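Local coordinates for protein telomerase reverse transcriptase (Candida albicans SC5314, PDB 6ZDQ) that probably extends chromosome ends as the catalytic subunit of telomerase, adding short DNA repeats copied from a template within the enzyme's RNA component, at residues A[284-294]-A[369-379]. Numbering follows the deposited sequence.
Sequences QILRLKLSKLR and VRYYAQLDASH
Gln284 reaches from the helix into the bend of the 369-379 loop and makes the one hydrogen bond between them, a weak one from NE2 to Asp376 O, 3.4 Å long with an N-H...O angle of 144°. A kink at chi2 (-70°) brings its amide up against Tyr371 and Asp376. There CD lies 4.0 Å from Tyr371 CD1, at the edge of the ring, with amide and ring planes nearly perpendicular. Nearer the backbone, Gln284 CB rests against Val369 CG2. The loop also has contacts of its own: a type I turn runs from Tyr372 to Leu375, and Tyr371 OH bonds weakly to Asp376 OD2.

At the other end His379 lies along the helix. Its CB packs against Ser291 OG, and Arg287 O sits over the centre of one imidazole face, 4.0 Å from the ring plane. Arg294 NH1 comes to the ring edge near His379 CE1, with the guanidinium turned 85° to the ring, while Leu290 CD2 also borders that edge.

The pairing lays a surface loop within the reverse transcriptase region along helix 263-296. Behind it, Leu286 and Leu290 pack on helix 460-477, Leu286 also meets helix 421-434, and Val369 pairs through its backbone with Ile417 of strand 417-419.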
ATOM      1  N   GLN A 284     -19.304   0.657  -8.098  1.00123.41           N
ATOM      2  CA  GLN A 284     -19.441   1.692  -9.120  1.00108.51           C
ATOM      3  C   GLN A 284     -20.750   2.454  -8.957  1.00110.27           C
ATOM      4  O   GLN A 284     -20.770   3.691  -8.985  1.00124.35           O
ATOM      5  CB  GLN A 284     -19.352   1.069 -10.513  1.00103.72           C
ATOM      6  CG  GLN A 284     -17.943   0.694 -10.944  1.00115.90           C
ATOM      7  CD  GLN A 284     -17.073   1.908 -11.206  1.00140.60           C
ATOM      8  OE1 GLN A 284     -17.160   2.530 -12.265  1.00145.48           O
ATOM      9  NE2 GLN A 284     -16.226   2.249 -10.242  1.00153.45           N
ATOM     10  N   ILE A 285     -21.859   1.729  -8.791  1.00103.76           N
ATOM     11  CA  ILE A 285     -23.162   2.374  -8.651  1.00105.20           C
ATOM     12  C   ILE A 285     -23.206   3.228  -7.391  1.00109.75           C
ATOM     13  O   ILE A 285     -23.681   4.372  -7.413  1.00103.38           O
ATOM     14  CB  ILE A 285     -24.281   1.317  -8.663  1.00121.70           C
ATOM     15  CG1 ILE A 285     -24.283   0.566  -9.996  1.00106.88           C
ATOM     16  CG2 ILE A 285     -25.635   1.962  -8.408  1.00106.38           C
ATOM     17  CD1 ILE A 285     -25.261  -0.584 -10.053  1.00108.42           C
ATOM     18  N   LEU A 286     -22.712   2.692  -6.271  1.00117.92           N
ATOM     19  CA  LEU A 286     -22.695   3.462  -5.032  1.00106.64           C
ATOM     20  C   LEU A 286     -21.777   4.672  -5.148  1.00114.53           C
ATOM     21  O   LEU A 286     -22.102   5.755  -4.648  1.00108.19           O
ATOM     22  CB  LEU A 286     -22.274   2.570  -3.865  1.00101.79           C
ATOM     23  CG  LEU A 286     -23.242   1.438  -3.512  1.00111.82           C
ATOM     24  CD1 LEU A 286     -22.775   0.688  -2.275  1.00102.55           C
ATOM     25  CD2 LEU A 286     -24.649   1.981  -3.315  1.00122.59           C
ATOM     26  N   ARG A 287     -20.626   4.510  -5.806  1.00110.15           N
ATOM     27  CA  ARG A 287     -19.767   5.657  -6.079  1.00113.33           C
ATOM     28  C   ARG A 287     -20.439   6.643  -7.024  1.00108.99           C
ATOM     29  O   ARG A 287     -20.193   7.852  -6.933  1.00111.17           O
ATOM     30  CB  ARG A 287     -18.432   5.189  -6.661  1.00119.05           C
ATOM     31  CG  ARG A 287     -17.263   5.269  -5.694  1.00106.57           C
ATOM     32  CD  ARG A 287     -16.062   4.492  -6.210  1.00103.79           C
ATOM     33  NE  ARG A 287     -16.208   3.055  -5.988  1.00126.79           N
ATOM     34  CZ  ARG A 287     -15.785   2.423  -4.897  1.00146.31           C
ATOM     35  NH1 ARG A 287     -15.187   3.100  -3.925  1.00118.28           N
ATOM     36  NH2 ARG A 287     -15.957   1.113  -4.774  1.00118.43           N
ATOM     37  N   LEU A 288     -21.289   6.152  -7.930  1.00106.87           N
ATOM     38  CA  LEU A 288     -21.974   7.044  -8.858  1.00110.47           C
ATOM     39  C   LEU A 288     -23.091   7.815  -8.164  1.00113.87           C
ATOM     40  O   LEU A 288     -23.299   9.002  -8.442  1.00102.66           O
ATOM     41  CB  LEU A 288     -22.525   6.248 -10.040  1.00111.24           C
ATOM     42  CG  LEU A 288     -23.048   7.086 -11.205  1.00104.13           C
ATOM     43  CD1 LEU A 288     -21.925   7.933 -11.784  1.00115.74           C
ATOM     44  CD2 LEU A 288     -23.663   6.193 -12.269  1.00125.00           C
ATOM     45  N   LYS A 289     -23.825   7.158  -7.261  1.00104.93           N
ATOM     46  CA  LYS A 289     -24.888   7.844  -6.533  1.00103.37           C
ATOM     47  C   LYS A 289     -24.324   8.948  -5.647  1.00104.13           C
ATOM     48  O   LYS A 289     -24.904  10.036  -5.552  1.00113.64           O
ATOM     49  CB  LYS A 289     -25.690   6.844  -5.701  1.00128.72           C
ATOM     50  CG  LYS A 289     -26.660   6.001  -6.510  1.00105.21           C
ATOM     51  CD  LYS A 289     -27.729   6.869  -7.153  1.00117.13           C
ATOM     52  CE  LYS A 289     -28.722   6.033  -7.943  1.00131.31           C
ATOM     53  NZ  LYS A 289     -29.763   6.877  -8.592  1.00139.17           N
ATOM     54  N   LEU A 290     -23.194   8.684  -4.986  1.00115.18           N
ATOM     55  CA  LEU A 290     -22.538   9.723  -4.200  1.00109.12           C
ATOM     56  C   LEU A 290     -22.039  10.855  -5.087  1.00110.62           C
ATOM     57  O   LEU A 290     -21.989  12.012  -4.650  1.00101.10           O
ATOM     58  CB  LEU A 290     -21.382   9.120  -3.397  1.00100.29           C
ATOM     59  CG  LEU A 290     -20.748   9.973  -2.294  1.00 99.97           C
ATOM     60  CD1 LEU A 290     -21.735  10.220  -1.164  1.00100.74           C
ATOM     61  CD2 LEU A 290     -19.478   9.321  -1.766  1.00 99.18           C
ATOM     62  N   SER A 291     -21.666  10.543  -6.331  1.00112.78           N
ATOM     63  CA  SER A 291     -21.222  11.576  -7.263  1.00100.99           C
ATOM     64  C   SER A 291     -22.325  12.589  -7.537  1.00107.54           C
ATOM     65  O   SER A 291     -22.070  13.797  -7.585  1.00111.94           O
ATOM     66  CB  SER A 291     -20.748  10.934  -8.566  1.00101.07           C
ATOM     67  OG  SER A 291     -20.378  11.920  -9.512  1.00124.21           O
ATOM     68  N   LYS A 292     -23.560  12.114  -7.726  1.00108.80           N
ATOM     69  CA  LYS A 292     -24.670  13.025  -7.985  1.00103.71           C
ATOM     70  C   LYS A 292     -24.901  13.961  -6.806  1.00103.84           C
ATOM     71  O   LYS A 292     -25.150  15.157  -6.993  1.00105.52           O
ATOM     72  CB  LYS A 292     -25.939  12.232  -8.298  1.00110.44           C
ATOM     73  CG  LYS A 292     -26.009  11.689  -9.717  1.00105.22           C
ATOM     74  CD  LYS A 292     -25.894  12.811 -10.738  1.00133.99           C
ATOM     75  CE  LYS A 292     -26.387  12.376 -12.109  1.00151.66           C
ATOM     76  NZ  LYS A 292     -27.855  12.106 -12.112  1.00133.43           N
ATOM     77  N   LEU A 293     -24.813  13.438  -5.582  1.00103.51           N
ATOM     78  CA  LEU A 293     -24.971  14.287  -4.407  1.00115.24           C
ATOM     79  C   LEU A 293     -23.833  15.294  -4.290  1.00105.36           C
ATOM     80  O   LEU A 293     -24.045  16.410  -3.800  1.00111.04           O
ATOM     81  CB  LEU A 293     -25.063  13.427  -3.147  1.00103.74           C
ATOM     82  CG  LEU A 293     -26.221  12.427  -3.136  1.00104.50           C
ATOM     83  CD1 LEU A 293     -26.170  11.560  -1.894  1.00104.42           C
ATOM     84  CD2 LEU A 293     -27.556  13.147  -3.230  1.00105.92           C
ATOM     85  N   ARG A 294     -22.626  14.921  -4.725  1.00104.09           N
ATOM     86  CA  ARG A 294     -21.534  15.888  -4.783  1.00107.72           C
ATOM     87  C   ARG A 294     -21.834  16.996  -5.785  1.00114.01           C
ATOM     88  O   ARG A 294     -21.587  18.177  -5.511  1.00114.27           O
ATOM     89  CB  ARG A 294     -20.226  15.181  -5.143  1.00106.38           C
ATOM     90  CG  ARG A 294     -19.259  15.008  -3.984  1.00100.39           C
ATOM     91  CD  ARG A 294     -17.960  14.373  -4.457  1.00106.54           C
ATOM     92  NE  ARG A 294     -16.996  14.198  -3.373  1.00142.17           N
ATOM     93  CZ  ARG A 294     -16.953  13.136  -2.574  1.00156.46           C
ATOM     94  NH1 ARG A 294     -17.826  12.152  -2.731  1.00159.75           N
ATOM     95  NH2 ARG A 294     -16.039  13.057  -1.616  1.00128.80           N
ATOM     96  N   VAL A 369     -24.050  -1.417 -15.777  1.00122.35           N
ATOM     97  CA  VAL A 369     -22.655  -1.115 -15.483  1.00128.42           C
ATOM     98  C   VAL A 369     -21.771  -1.915 -16.430  1.00123.55           C
ATOM     99  O   VAL A 369     -22.075  -3.066 -16.761  1.00123.27           O
ATOM    100  CB  VAL A 369     -22.316  -1.422 -14.008  1.00144.18           C
ATOM    101  CG1 VAL A 369     -22.708  -2.847 -13.664  1.00140.14           C
ATOM    102  CG2 VAL A 369     -20.839  -1.174 -13.714  1.00124.31           C
ATOM    103  N   ARG A 370     -20.679  -1.293 -16.876  1.00124.36           N
ATOM    104  CA  ARG A 370     -19.700  -1.944 -17.745  1.00125.00           C
ATOM    105  C   ARG A 370     -18.359  -1.281 -17.442  1.00127.66           C
ATOM    106  O   ARG A 370     -18.087  -0.177 -17.923  1.00126.62           O
ATOM    107  CB  ARG A 370     -20.086  -1.807 -19.211  1.00124.74           C
ATOM    108  CG  ARG A 370     -19.072  -2.356 -20.197  1.00125.47           C
ATOM    109  CD  ARG A 370     -19.403  -1.887 -21.602  1.00132.98           C
ATOM    110  NE  ARG A 370     -19.506  -0.430 -21.660  1.00167.70           N
ATOM    111  CZ  ARG A 370     -19.913   0.254 -22.725  1.00142.73           C
ATOM    112  NH1 ARG A 370     -20.265  -0.383 -23.833  1.00138.43           N
ATOM    113  NH2 ARG A 370     -19.972   1.578 -22.678  1.00125.49           N
ATOM    114  N   TYR A 371     -17.538  -1.956 -16.643  1.00135.08           N
ATOM    115  CA  TYR A 371     -16.368  -1.310 -16.064  1.00139.17           C
ATOM    116  C   TYR A 371     -15.278  -1.081 -17.104  1.00131.43           C
ATOM    117  O   TYR A 371     -15.021  -1.928 -17.964  1.00129.47           O
ATOM    118  CB  TYR A 371     -15.815  -2.145 -14.910  1.00128.72           C
ATOM    119  CG  TYR A 371     -14.600  -1.524 -14.257  1.00134.24           C
ATOM    120  CD1 TYR A 371     -14.737  -0.514 -13.316  1.00145.57           C
ATOM    121  CD2 TYR A 371     -13.316  -1.941 -14.591  1.00131.78           C
ATOM    122  CE1 TYR A 371     -13.632   0.061 -12.720  1.00142.85           C
ATOM    123  CE2 TYR A 371     -12.204  -1.369 -14.000  1.00133.43           C
ATOM    124  CZ  TYR A 371     -12.369  -0.368 -13.066  1.00133.52           C
ATOM    125  OH  TYR A 371     -11.266   0.203 -12.474  1.00163.78           O
ATOM    126  N   TYR A 372     -14.632   0.079 -17.004  1.00130.32           N
ATOM    127  CA  TYR A 372     -13.436   0.405 -17.767  1.00131.81           C
ATOM    128  C   TYR A 372     -12.539   1.253 -16.881  1.00151.44           C
ATOM    129  O   TYR A 372     -13.006   2.219 -16.271  1.00163.00           O
ATOM    130  CB  TYR A 372     -13.771   1.149 -19.065  1.00151.32           C
ATOM    131  CG  TYR A 372     -14.301   0.253 -20.161  1.00130.58           C
ATOM    132  CD1 TYR A 372     -13.437  -0.497 -20.949  1.00131.44           C
ATOM    133  CD2 TYR A 372     -15.662   0.157 -20.409  1.00129.02           C
ATOM    134  CE1 TYR A 372     -13.915  -1.320 -21.949  1.00132.50           C
ATOM    135  CE2 TYR A 372     -16.149  -0.661 -21.409  1.00128.43           C
ATOM    136  CZ  TYR A 372     -15.272  -1.398 -22.175  1.00141.57           C
ATOM    137  OH  TYR A 372     -15.756  -2.214 -23.172  1.00130.56           O
ATOM    138  N   ALA A 373     -11.257   0.887 -16.807  1.00165.22           N
ATOM    139  CA  ALA A 373     -10.325   1.541 -15.892  1.00154.84           C
ATOM    140  C   ALA A 373     -10.177   3.035 -16.150  1.00164.27           C
ATOM    141  O   ALA A 373      -9.593   3.734 -15.314  1.00161.84           O
ATOM    142  CB  ALA A 373      -8.957   0.865 -15.974  1.00141.52           C
ATOM    143  N   GLN A 374     -10.691   3.543 -17.272  1.00161.97           N
ATOM    144  CA  GLN A 374     -10.582   4.962 -17.577  1.00166.88           C
ATOM    145  C   GLN A 374     -11.555   5.811 -16.770  1.00169.81           C
ATOM    146  O   GLN A 374     -11.317   7.014 -16.611  1.00172.90           O
ATOM    147  CB  GLN A 374     -10.804   5.200 -19.073  1.00156.69           C
ATOM    148  CG  GLN A 374      -9.677   4.703 -19.976  1.00152.65           C
ATOM    149  CD  GLN A 374      -9.601   3.187 -20.066  1.00154.36           C
ATOM    150  OE1 GLN A 374     -10.504   2.478 -19.618  1.00153.78           O
ATOM    151  NE2 GLN A 374      -8.518   2.684 -20.647  1.00171.63           N
ATOM    152  N   LEU A 375     -12.634   5.216 -16.250  1.00181.65           N
ATOM    153  CA  LEU A 375     -13.593   5.953 -15.428  1.00184.52           C
ATOM    154  C   LEU A 375     -14.158   5.005 -14.374  1.00191.44           C
ATOM    155  O   LEU A 375     -15.138   4.300 -14.634  1.00183.97           O
ATOM    156  CB  LEU A 375     -14.708   6.542 -16.280  1.00184.12           C
ATOM    157  CG  LEU A 375     -14.374   7.651 -17.271  1.00188.87           C
ATOM    158  CD1 LEU A 375     -15.540   7.815 -18.209  1.00179.63           C
ATOM    159  CD2 LEU A 375     -14.076   8.947 -16.535  1.00169.78           C
ATOM    160  N   ASP A 376     -13.550   5.007 -13.191  1.00197.77           N
ATOM    161  CA  ASP A 376     -14.151   4.411 -12.006  1.00189.39           C
ATOM    162  C   ASP A 376     -14.419   5.446 -10.927  1.00199.86           C
ATOM    163  O   ASP A 376     -15.540   5.525 -10.409  1.00181.58           O
ATOM    164  CB  ASP A 376     -13.259   3.281 -11.461  1.00190.19           C
ATOM    165  CG  ASP A 376     -11.832   3.729 -11.205  1.00201.84           C
ATOM    166  OD1 ASP A 376     -11.497   4.889 -11.527  1.00218.01           O
ATOM    167  OD2 ASP A 376     -11.046   2.919 -10.671  1.00191.41           O
ATOM    168  N   ALA A 377     -13.419   6.252 -10.583  1.00235.22           N
ATOM    169  CA  ALA A 377     -13.534   7.299  -9.573  1.00214.42           C
ATOM    170  C   ALA A 377     -13.154   8.623 -10.227  1.00203.17           C
ATOM    171  O   ALA A 377     -11.990   9.033 -10.204  1.00200.86           O
ATOM    172  CB  ALA A 377     -12.653   6.993  -8.361  1.00190.16           C
ATOM    173  N   SER A 378     -14.144   9.289 -10.818  1.00179.29           N
ATOM    174  CA  SER A 378     -13.992  10.641 -11.351  1.00163.74           C
ATOM    175  C   SER A 378     -15.191  11.434 -10.841  1.00160.10           C
ATOM    176  O   SER A 378     -16.215  11.534 -11.525  1.00165.19           O
ATOM    177  CB  SER A 378     -13.910  10.636 -12.878  1.00176.23           C
ATOM    178  OG  SER A 378     -12.815   9.859 -13.332  1.00168.98           O
ATOM    179  N   HIS A 379     -15.045  12.012  -9.652  1.00177.44           N
ATOM    180  CA  HIS A 379     -16.125  12.738  -8.987  1.00165.24           C
ATOM    181  C   HIS A 379     -15.621  13.383  -7.698  1.00164.63           C
ATOM    182  O   HIS A 379     -14.714  12.864  -7.045  1.00137.58           O
ATOM    183  CB  HIS A 379     -17.304  11.808  -8.680  1.00158.15           C
ATOM    184  CG  HIS A 379     -17.130  10.994  -7.435  1.00160.21           C
ATOM    185  ND1 HIS A 379     -17.745  11.317  -6.244  1.00132.94           N
ATOM    186  CD2 HIS A 379     -16.417   9.867  -7.196  1.00135.69           C
ATOM    187  CE1 HIS A 379     -17.418  10.425  -5.325  1.00132.89           C
ATOM    188  NE2 HIS A 379     -16.612   9.535  -5.878  1.00147.08           N
TER